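Local coordinates for putative uncharacterized protein SPy0128 (Streptococcus pyogenes serotype M1, PDB 3B2M) that builds the pilus shaft as its major subunit, stacking head to tail through intermolecular isopeptide bonds, and supports adhesion to host cells, bacterial aggregation and biofilm formation, at residues T20-L25 with T80-F85; T118-Q123 with S147-Q152. The protein carries 1 engineered substitution. All blocks are in the same frame, centred on the assembly; numbering follows the deposited sequence. Where two conformers were deposited one is given.

Contact 1 of 2, residues T20-L25 with T80-F85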
ATOM      1  N   THR A  20       4.352 -22.112  -2.612  1.00 61.67           N
ATOM      2  CA  THR A  20       3.725 -20.982  -1.949  1.00 60.74           C
ATOM      3  C   THR A  20       4.425 -19.695  -2.364  1.00 59.94           C
ATOM      4  O   THR A  20       5.640 -19.644  -2.433  1.00 59.68           O
ATOM      5  CB  THR A  20       3.773 -21.176  -0.429  1.00 60.87           C
ATOM      6  OG1 THR A  20       3.121 -22.407  -0.103  1.00 61.85           O
ATOM      7  CG2 THR A  20       3.069 -20.047   0.308  1.00 61.18           C
ATOM      8  N   VAL A  21       3.644 -18.676  -2.682  1.00 59.39           N
ATOM      9  CA  VAL A  21       4.171 -17.345  -2.940  1.00 59.50           C
ATOM     10  C   VAL A  21       3.646 -16.496  -1.797  1.00 59.91           C
ATOM     11  O   VAL A  21       2.457 -16.562  -1.464  1.00 60.42           O
ATOM     12  CB  VAL A  21       3.692 -16.755  -4.312  1.00 59.67           C
ATOM     13  CG1 VAL A  21       4.173 -15.328  -4.498  1.00 58.54           C
ATOM     14  CG2 VAL A  21       4.167 -17.615  -5.500  1.00 57.72           C
ATOM     15  N   THR A  22       4.534 -15.711  -1.198  1.00 58.98           N
ATOM     16  CA  THR A  22       4.164 -14.857  -0.100  1.00 59.28           C
ATOM     17  C   THR A  22       4.205 -13.373  -0.478  1.00 59.22           C
ATOM     18  O   THR A  22       5.162 -12.890  -1.078  1.00 58.40           O
ATOM     19  CB  THR A  22       5.062 -15.131   1.130  1.00 59.40           C
ATOM     20  OG1 THR A  22       4.902 -16.504   1.535  1.00 60.67           O
ATOM     21  CG2 THR A  22       4.711 -14.226   2.266  1.00 58.74           C
ATOM     22  N   LYS A  23       3.154 -12.653  -0.112  1.00 59.86           N
ATOM     23  CA  LYS A  23       3.121 -11.207  -0.275  1.00 60.36           C
ATOM     24  C   LYS A  23       3.256 -10.517   1.051  1.00 61.42           C
ATOM     25  O   LYS A  23       2.468 -10.745   1.969  1.00 61.21           O
ATOM     26  CB  LYS A  23       1.813 -10.763  -0.923  1.00 60.28           C
ATOM     27  CG  LYS A  23       1.714  -9.273  -1.181  1.00 59.17           C
ATOM     28  CD  LYS A  23       2.728  -8.808  -2.208  1.00 58.88           C
ATOM     29  CE  LYS A  23       2.805  -7.309  -2.220  1.00 58.76           C
ATOM     30  NZ  LYS A  23       3.602  -6.743  -3.330  1.00 57.41           N
ATOM     31  N   ASN A  24       4.260  -9.655   1.143  1.00 62.57           N
ATOM     32  CA  ASN A  24       4.393  -8.782   2.282  1.00 63.62           C
ATOM     33  C   ASN A  24       4.108  -7.350   1.835  1.00 63.53           C
ATOM     34  O   ASN A  24       4.770  -6.813   0.942  1.00 63.05           O
ATOM     35  CB  ASN A  24       5.800  -8.898   2.910  1.00 64.86           C
ATOM     36  CG  ASN A  24       6.040 -10.260   3.622  1.00 67.76           C
ATOM     37  OD1 ASN A  24       5.373 -10.581   4.610  1.00 72.34           O
ATOM     38  ND2 ASN A  24       7.024 -11.033   3.138  1.00 69.21           N
ATOM     39  N   LEU A  25       3.114  -6.737   2.458  1.00 63.56           N
ATOM     40  CA  LEU A  25       2.816  -5.334   2.211  1.00 64.24           C
ATOM     41  C   LEU A  25       3.529  -4.496   3.281  1.00 64.09           C
ATOM     42  O   LEU A  25       3.239  -4.615   4.458  1.00 64.18           O
ATOM     43  CB  LEU A  25       1.301  -5.100   2.221  1.00 63.92           C
ATOM     44  CG  LEU A  25       0.791  -3.757   1.693  1.00 65.47           C
ATOM     45  CD1 LEU A  25       1.168  -3.517   0.214  1.00 66.07           C
ATOM     46  CD2 LEU A  25      -0.716  -3.646   1.902  1.00 64.73           C
ATOM     47  N   THR A  80       0.535  -9.766   5.530  1.00 68.29           N
ATOM     48  CA  THR A  80       1.141 -10.863   4.793  1.00 67.45           C
ATOM     49  C   THR A  80      -0.005 -11.752   4.302  1.00 66.21           C
ATOM     50  O   THR A  80      -0.923 -12.063   5.060  1.00 66.21           O
ATOM     51  CB  THR A  80       2.099 -11.689   5.703  1.00 67.53           C
ATOM     52  OG1 THR A  80       3.183 -10.860   6.120  1.00 68.52           O
ATOM     53  CG2 THR A  80       2.681 -12.868   4.967  1.00 68.28           C
ATOM     54  N   LYS A  81       0.045 -12.127   3.029  1.00 64.76           N
ATOM     55  CA  LYS A  81      -0.917 -13.039   2.428  1.00 63.64           C
ATOM     56  C   LYS A  81      -0.193 -14.062   1.576  1.00 62.76           C
ATOM     57  O   LYS A  81       0.873 -13.765   1.041  1.00 62.19           O
ATOM     58  CB  LYS A  81      -1.912 -12.255   1.570  1.00 64.00           C
ATOM     59  CG  LYS A  81      -3.145 -11.823   2.350  1.00 64.22           C
ATOM     60  CD  LYS A  81      -3.482 -10.394   2.074  1.00 64.14           C
ATOM     61  CE  LYS A  81      -4.383  -9.827   3.159  1.00 65.06           C
ATOM     62  NZ  LYS A  81      -5.733 -10.444   3.190  1.00 64.47           N
ATOM     63  N   THR A  82      -0.761 -15.262   1.445  1.00 61.46           N
ATOM     64  CA  THR A  82      -0.154 -16.269   0.572  1.00 61.08           C
ATOM     65  C   THR A  82      -1.046 -16.701  -0.585  1.00 60.57           C
ATOM     66  O   THR A  82      -2.280 -16.720  -0.484  1.00 59.80           O
ATOM     67  CB  THR A  82       0.342 -17.538   1.329  1.00 61.48           C
ATOM     68  OG1 THR A  82      -0.762 -18.183   1.984  1.00 62.21           O
ATOM     69  CG2 THR A  82       1.436 -17.193   2.352  1.00 60.84           C
ATOM     70  N   ALA A  83      -0.395 -17.031  -1.691  1.00 60.16           N
ATOM     71  CA  ALA A  83      -1.015 -17.774  -2.775  1.00 60.46           C
ATOM     72  C   ALA A  83      -0.129 -18.989  -3.049  1.00 60.65           C
ATOM     73  O   ALA A  83       0.907 -19.154  -2.418  1.00 60.51           O
ATOM     74  CB  ALA A  83      -1.143 -16.901  -4.009  1.00 59.95           C
ATOM     75  N   GLU A  84      -0.528 -19.821  -4.000  1.00 61.43           N
ATOM     76  CA  GLU A  84       0.169 -21.062  -4.286  1.00 62.34           C
ATOM     77  C   GLU A  84       0.107 -21.370  -5.783  1.00 62.60           C
ATOM     78  O   GLU A  84      -0.896 -21.089  -6.420  1.00 62.19           O
ATOM     79  CB  GLU A  84      -0.565 -22.153  -3.537  1.00 62.84           C
ATOM     80  CG  GLU A  84       0.241 -23.317  -3.102  1.00 65.81           C
ATOM     81  CD  GLU A  84      -0.585 -24.206  -2.196  1.00 70.65           C
ATOM     82  OE1 GLU A  84      -1.704 -24.586  -2.615  1.00 72.35           O
ATOM     83  OE2 GLU A  84      -0.130 -24.511  -1.065  1.00 72.01           O
ATOM     84  N   PHE A  85       1.181 -21.924  -6.348  1.00 62.97           N
ATOM     85  CA  PHE A  85       1.116 -22.536  -7.675  1.00 63.29           C
ATOM     86  C   PHE A  85       1.031 -24.054  -7.524  1.00 63.98           C
ATOM     87  O   PHE A  85       1.759 -24.633  -6.717  1.00 64.18           O
ATOM     88  CB  PHE A  85       2.365 -22.212  -8.499  1.00 63.00           C
ATOM     89  CG  PHE A  85       2.448 -20.785  -8.961  1.00 63.90           C
ATOM     90  CD1 PHE A  85       1.568 -20.298  -9.922  1.00 61.35           C
ATOM     91  CD2 PHE A  85       3.423 -19.927  -8.433  1.00 63.74           C
ATOM     92  CE1 PHE A  85       1.646 -18.983 -10.351  1.00 63.02           C
ATOM     93  CE2 PHE A  85       3.503 -18.606  -8.863  1.00 63.86           C
ATOM     94  CZ  PHE A  85       2.614 -18.138  -9.833  1.00 61.62           C
TER

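Contact 2 of 2, residues T118-Q123 with S147-Q152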
ATOM      1  N   THR A 118      11.434  -8.133  -8.363  1.00 59.02           N
ATOM      2  CA  THR A 118      12.183  -9.372  -8.268  1.00 59.55           C
ATOM      3  C   THR A 118      11.687 -10.426  -9.255  1.00 59.67           C
ATOM      4  O   THR A 118      10.478 -10.596  -9.490  1.00 59.20           O
ATOM      5  CB  THR A 118      12.110  -9.975  -6.848  1.00 59.96           C
ATOM      6  OG1 THR A 118      12.559  -9.011  -5.891  1.00 60.75           O
ATOM      7  CG2 THR A 118      13.000 -11.219  -6.750  1.00 61.10           C
ATOM      8  N   SER A 119      12.650 -11.131  -9.822  1.00 59.81           N
ATOM      9  CA  SER A 119      12.381 -12.305 -10.611  1.00 60.41           C
ATOM     10  C   SER A 119      13.040 -13.524  -9.956  1.00 60.26           C
ATOM     11  O   SER A 119      14.271 -13.586  -9.852  1.00 61.04           O
ATOM     12  CB  SER A 119      12.907 -12.109 -12.028  1.00 60.00           C
ATOM     13  OG  SER A 119      12.707 -13.291 -12.758  1.00 62.39           O
ATOM     14  N   TYR A 120      12.222 -14.472  -9.505  1.00 59.21           N
ATOM     15  CA  TYR A 120      12.722 -15.738  -8.980  1.00 58.21           C
ATOM     16  C   TYR A 120      12.829 -16.798 -10.078  1.00 57.57           C
ATOM     17  O   TYR A 120      11.942 -16.931 -10.944  1.00 57.57           O
ATOM     18  CB  TYR A 120      11.815 -16.290  -7.872  1.00 58.34           C
ATOM     19  CG  TYR A 120      11.810 -15.522  -6.570  1.00 56.71           C
ATOM     20  CD1 TYR A 120      10.968 -14.419  -6.399  1.00 56.52           C
ATOM     21  CD2 TYR A 120      12.602 -15.928  -5.489  1.00 57.07           C
ATOM     22  CE1 TYR A 120      10.944 -13.713  -5.206  1.00 53.95           C
ATOM     23  CE2 TYR A 120      12.581 -15.230  -4.274  1.00 55.41           C
ATOM     24  CZ  TYR A 120      11.754 -14.127  -4.146  1.00 56.40           C
ATOM     25  OH  TYR A 120      11.723 -13.438  -2.958  1.00 56.40           O
ATOM     26  N   THR A 121      13.937 -17.528 -10.040  1.00 56.58           N
ATOM     27  CA  THR A 121      14.109 -18.746 -10.791  1.00 55.71           C
ATOM     28  C   THR A 121      13.632 -19.863  -9.872  1.00 55.69           C
ATOM     29  O   THR A 121      13.973 -19.911  -8.670  1.00 56.41           O
ATOM     30  CB  THR A 121      15.598 -18.973 -11.162  1.00 55.91           C
ATOM     31  OG1 THR A 121      16.121 -17.829 -11.856  1.00 53.94           O
ATOM     32  CG2 THR A 121      15.776 -20.241 -12.033  1.00 55.76           C
ATOM     33  N   VAL A 122      12.813 -20.735 -10.424  1.00 55.52           N
ATOM     34  CA  VAL A 122      12.268 -21.859  -9.691  1.00 55.99           C
ATOM     35  C   VAL A 122      12.665 -23.164 -10.397  1.00 56.10           C
ATOM     36  O   VAL A 122      12.420 -23.312 -11.597  1.00 56.24           O
ATOM     37  CB  VAL A 122      10.740 -21.735  -9.589  1.00 56.01           C
ATOM     38  CG1 VAL A 122      10.109 -23.058  -9.237  1.00 57.01           C
ATOM     39  CG2 VAL A 122      10.346 -20.659  -8.570  1.00 55.65           C
ATOM     40  N   GLN A 123      13.299 -24.076  -9.654  1.00 56.20           N
ATOM     41  CA  GLN A 123      13.620 -25.416 -10.134  1.00 56.76           C
ATOM     42  C   GLN A 123      12.591 -26.397  -9.595  1.00 56.81           C
ATOM     43  O   GLN A 123      12.445 -26.547  -8.385  1.00 57.49           O
ATOM     44  CB  GLN A 123      15.020 -25.853  -9.687  1.00 56.52           C
ATOM     45  CG  GLN A 123      16.192 -25.068 -10.268  1.00 56.26           C
ATOM     46  CD  GLN A 123      17.512 -25.421  -9.574  1.00 57.69           C
ATOM     47  OE1 GLN A 123      17.590 -26.402  -8.836  1.00 59.38           O
ATOM     48  NE2 GLN A 123      18.553 -24.619  -9.807  1.00 58.38           N
ATOM     49  N   SER A 147      20.840 -17.202  -3.217  1.00 63.59           N
ATOM     50  CA  SER A 147      20.429 -18.025  -2.085  1.00 63.72           C
ATOM     51  C   SER A 147      19.067 -18.625  -2.331  1.00 62.33           C
ATOM     52  O   SER A 147      18.181 -17.967  -2.838  1.00 61.94           O
ATOM     53  CB  SER A 147      20.389 -17.243  -0.773  1.00 64.51           C
ATOM     54  OG  SER A 147      20.466 -18.165   0.316  1.00 67.51           O
ATOM     55  N   LYS A 148      18.923 -19.882  -1.953  1.00 61.93           N
ATOM     56  CA  LYS A 148      17.650 -20.554  -2.005  1.00 62.05           C
ATOM     57  C   LYS A 148      16.805 -19.993  -0.866  1.00 61.90           C
ATOM     58  O   LYS A 148      17.223 -20.009   0.305  1.00 61.95           O
ATOM     59  CB  LYS A 148      17.840 -22.068  -1.906  1.00 62.42           C
ATOM     60  CG  LYS A 148      18.546 -22.689  -3.119  1.00 62.88           C
ATOM     61  CD  LYS A 148      19.349 -23.923  -2.693  1.00 64.64           C
ATOM     62  CE  LYS A 148      20.117 -24.563  -3.858  1.00 65.49           C
ATOM     63  NZ  LYS A 148      21.279 -25.372  -3.360  1.00 66.07           N
ATOM     64  N   VAL A 149      15.644 -19.455  -1.231  1.00 61.15           N
ATOM     65  CA  VAL A 149      14.804 -18.666  -0.331  1.00 61.10           C
ATOM     66  C   VAL A 149      13.326 -18.925  -0.632  1.00 61.51           C
ATOM     67  O   VAL A 149      12.979 -19.279  -1.774  1.00 60.79           O
ATOM     68  CB  VAL A 149      15.077 -17.126  -0.475  1.00 60.89           C
ATOM     69  CG1 VAL A 149      16.435 -16.731   0.142  1.00 59.58           C
ATOM     70  CG2 VAL A 149      14.981 -16.674  -1.954  1.00 60.04           C
ATOM     71  N   PRO A 150      12.448 -18.742   0.382  1.00 62.03           N
ATOM     72  CA  PRO A 150      11.011 -18.800   0.087  1.00 62.19           C
ATOM     73  C   PRO A 150      10.678 -17.691  -0.899  1.00 62.35           C
ATOM     74  O   PRO A 150      11.327 -16.658  -0.897  1.00 62.25           O
ATOM     75  CB  PRO A 150      10.351 -18.513   1.439  1.00 62.39           C
ATOM     76  CG  PRO A 150      11.411 -18.814   2.478  1.00 62.84           C
ATOM     77  CD  PRO A 150      12.723 -18.504   1.816  1.00 61.97           C
ATOM     78  N   ILE A 151       9.711 -17.912  -1.771  1.00 62.36           N
ATOM     79  CA  ILE A 151       9.342 -16.864  -2.699  1.00 63.10           C
ATOM     80  C   ILE A 151       8.433 -15.850  -2.004  1.00 63.56           C
ATOM     81  O   ILE A 151       7.272 -16.148  -1.683  1.00 63.84           O
ATOM     82  CB  ILE A 151       8.703 -17.420  -3.977  1.00 63.11           C
ATOM     83  CG1 ILE A 151       9.782 -18.153  -4.766  1.00 63.93           C
ATOM     84  CG2 ILE A 151       8.139 -16.295  -4.804  1.00 62.51           C
ATOM     85  CD1 ILE A 151       9.366 -19.466  -5.221  1.00 65.14           C
ATOM     86  N   GLN A 152       9.007 -14.674  -1.763  1.00 63.09           N
ATOM     87  CA  GLN A 152       8.289 -13.565  -1.154  0.50 62.98           C
ATOM     88  C   GLN A 152       8.435 -12.312  -2.015  1.00 62.74           C
ATOM     89  O   GLN A 152       9.530 -12.010  -2.527  1.00 63.24           O
ATOM     90  CB  GLN A 152       8.797 -13.295   0.278  0.50 62.77           C
ATOM     91  CG  GLN A 152       8.721 -14.498   1.220  0.50 62.55           C
ATOM     92  CD  GLN A 152       9.001 -14.140   2.675  0.50 63.50           C
ATOM     93  OE1 GLN A 152       8.263 -13.355   3.297  0.50 62.11           O
ATOM     94  NE2 GLN A 152      10.073 -14.720   3.233  0.50 62.51           N
TER

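Contact 1 of 2, residues T20-L25 with T80-F85
V21 CG2 meets the CD2–CE2 bond of the F85 ring obliquely, 3.6 Å from F85 CE2. A second flat group, the N24 amide, is held at both of its polar ends: OD1 accepts the hydroxyl of T80 (T80 OG1 to N24 OD1 2.7 Å), the donor tilted 15° from the carbonyl plane, while ND2 donates to Q152 OE1 in the conformer given for Q152. With both bonds in place the rotation of the amide is probably fixed. N24 and T80 run side by side, with OG1 of T80 beside its own backbone N (chi1 -64°) and CG2 turned toward T22, whose CG2 lies 3.6 Å from T80 CG2. T22 OG1 packs against T82 CG2 at 3.6 Å, and T20 CG2 comes within 3.8 Å of T82 CB, extending a threonine-rich face.

Between the strands, the antiparallel hydrogen-bonded pairs V21–A83 and K23–K81 each supply two backbone bonds. The straightest runs from K23 N to K81 O (2.8 Å, 174° at the hydrogen). Next to it, CA of T80 approaches K23 O at 3.1 Å as a CA-H...O contact.

V21, K23, K81 and A83 occupy the other face. K23 passes inward against V68 and F41, and its NZ is covalently joined to CG of N155 and hydrogen-bonded to E104, the residue that autocatalyses the bond. The strand pairing therefore fixes the backbone from which a buried lysine reaches its cross-link: non-covalent bonds and a covalent isopeptide secure the same strand.

Contact 2 of 2, residues T118-Q123 with S147-Q152
Y120 leans on I151 and reaches past it to the main chain of Q152. Its CB lies 4.2 Å from I151 CG1, and from there the ring extends with CG beside the backbone N (chi1 -69°), sliding past the isoleucine side chain in the opposite direction. I151 CG1 sits over one ring face, 3.9 Å from the centroid and 22° off the normal, a CH-pi contact displaced toward the CG and CD2 atoms beneath it. The other branch touches the far side of the ring, I151 CG2 lying 3.8 Å from Y120 CD1 and also near CE1. Y120 CE2 meets V149 CG2 at 3.6 Å; this methyl lies at the ring edge, close to its plane, and the two side chains cross at about a right angle.

CE1 and CZ come next to Q152 O, and at the tip Y120 OH donates to Q152 O at 2.7 Å. It arrives in the carbonyl plane on a lone pair, with a C=O...O angle of 132°; the acceptor of the phenol is thus a main-chain carbonyl. F153 adds an edge-to-face ring contact with Y120.

Two residues further along the strand, V122 CG2 meets I151 CD1 at 3.7 Å, where L19 of strand 18-27 also joins. I151 is therefore shared: its CG1 and CG2 serve the tyrosine, its CD1 the valine.

No backbone pairing joins the segments, and side chains fill the gap. Packing of this kind, between strands of two sheets, is characteristic of a beta-sandwich core, here that of the N-terminal, isopeptide-containing domain, consistent with the CnaB-like (reversed Ig) fold.

In the fold
Strand 18-27 comes first, and contact 1 closes the loop from it through strands 37-45, 55-57 and 65-70 to strand 80-86. Contact 2 opens later: from strand 120-129 the chain turns through the hairpin partner 134-143 and returns at 147-152. The two loops are in series, neither nested nor crossing. Their ends meet in space, because strand 151-169 runs parallel to 18-27, with T22 N hydrogen-bonded to I151 O (2.8 Å). Contact 1 thus lies within one sheet, whereas contact 2 joins that sheet to the opposite one. K148, in the loop before strand 151-169, carries the intersubunit isopeptide in the assembled pilus, a bond absent here.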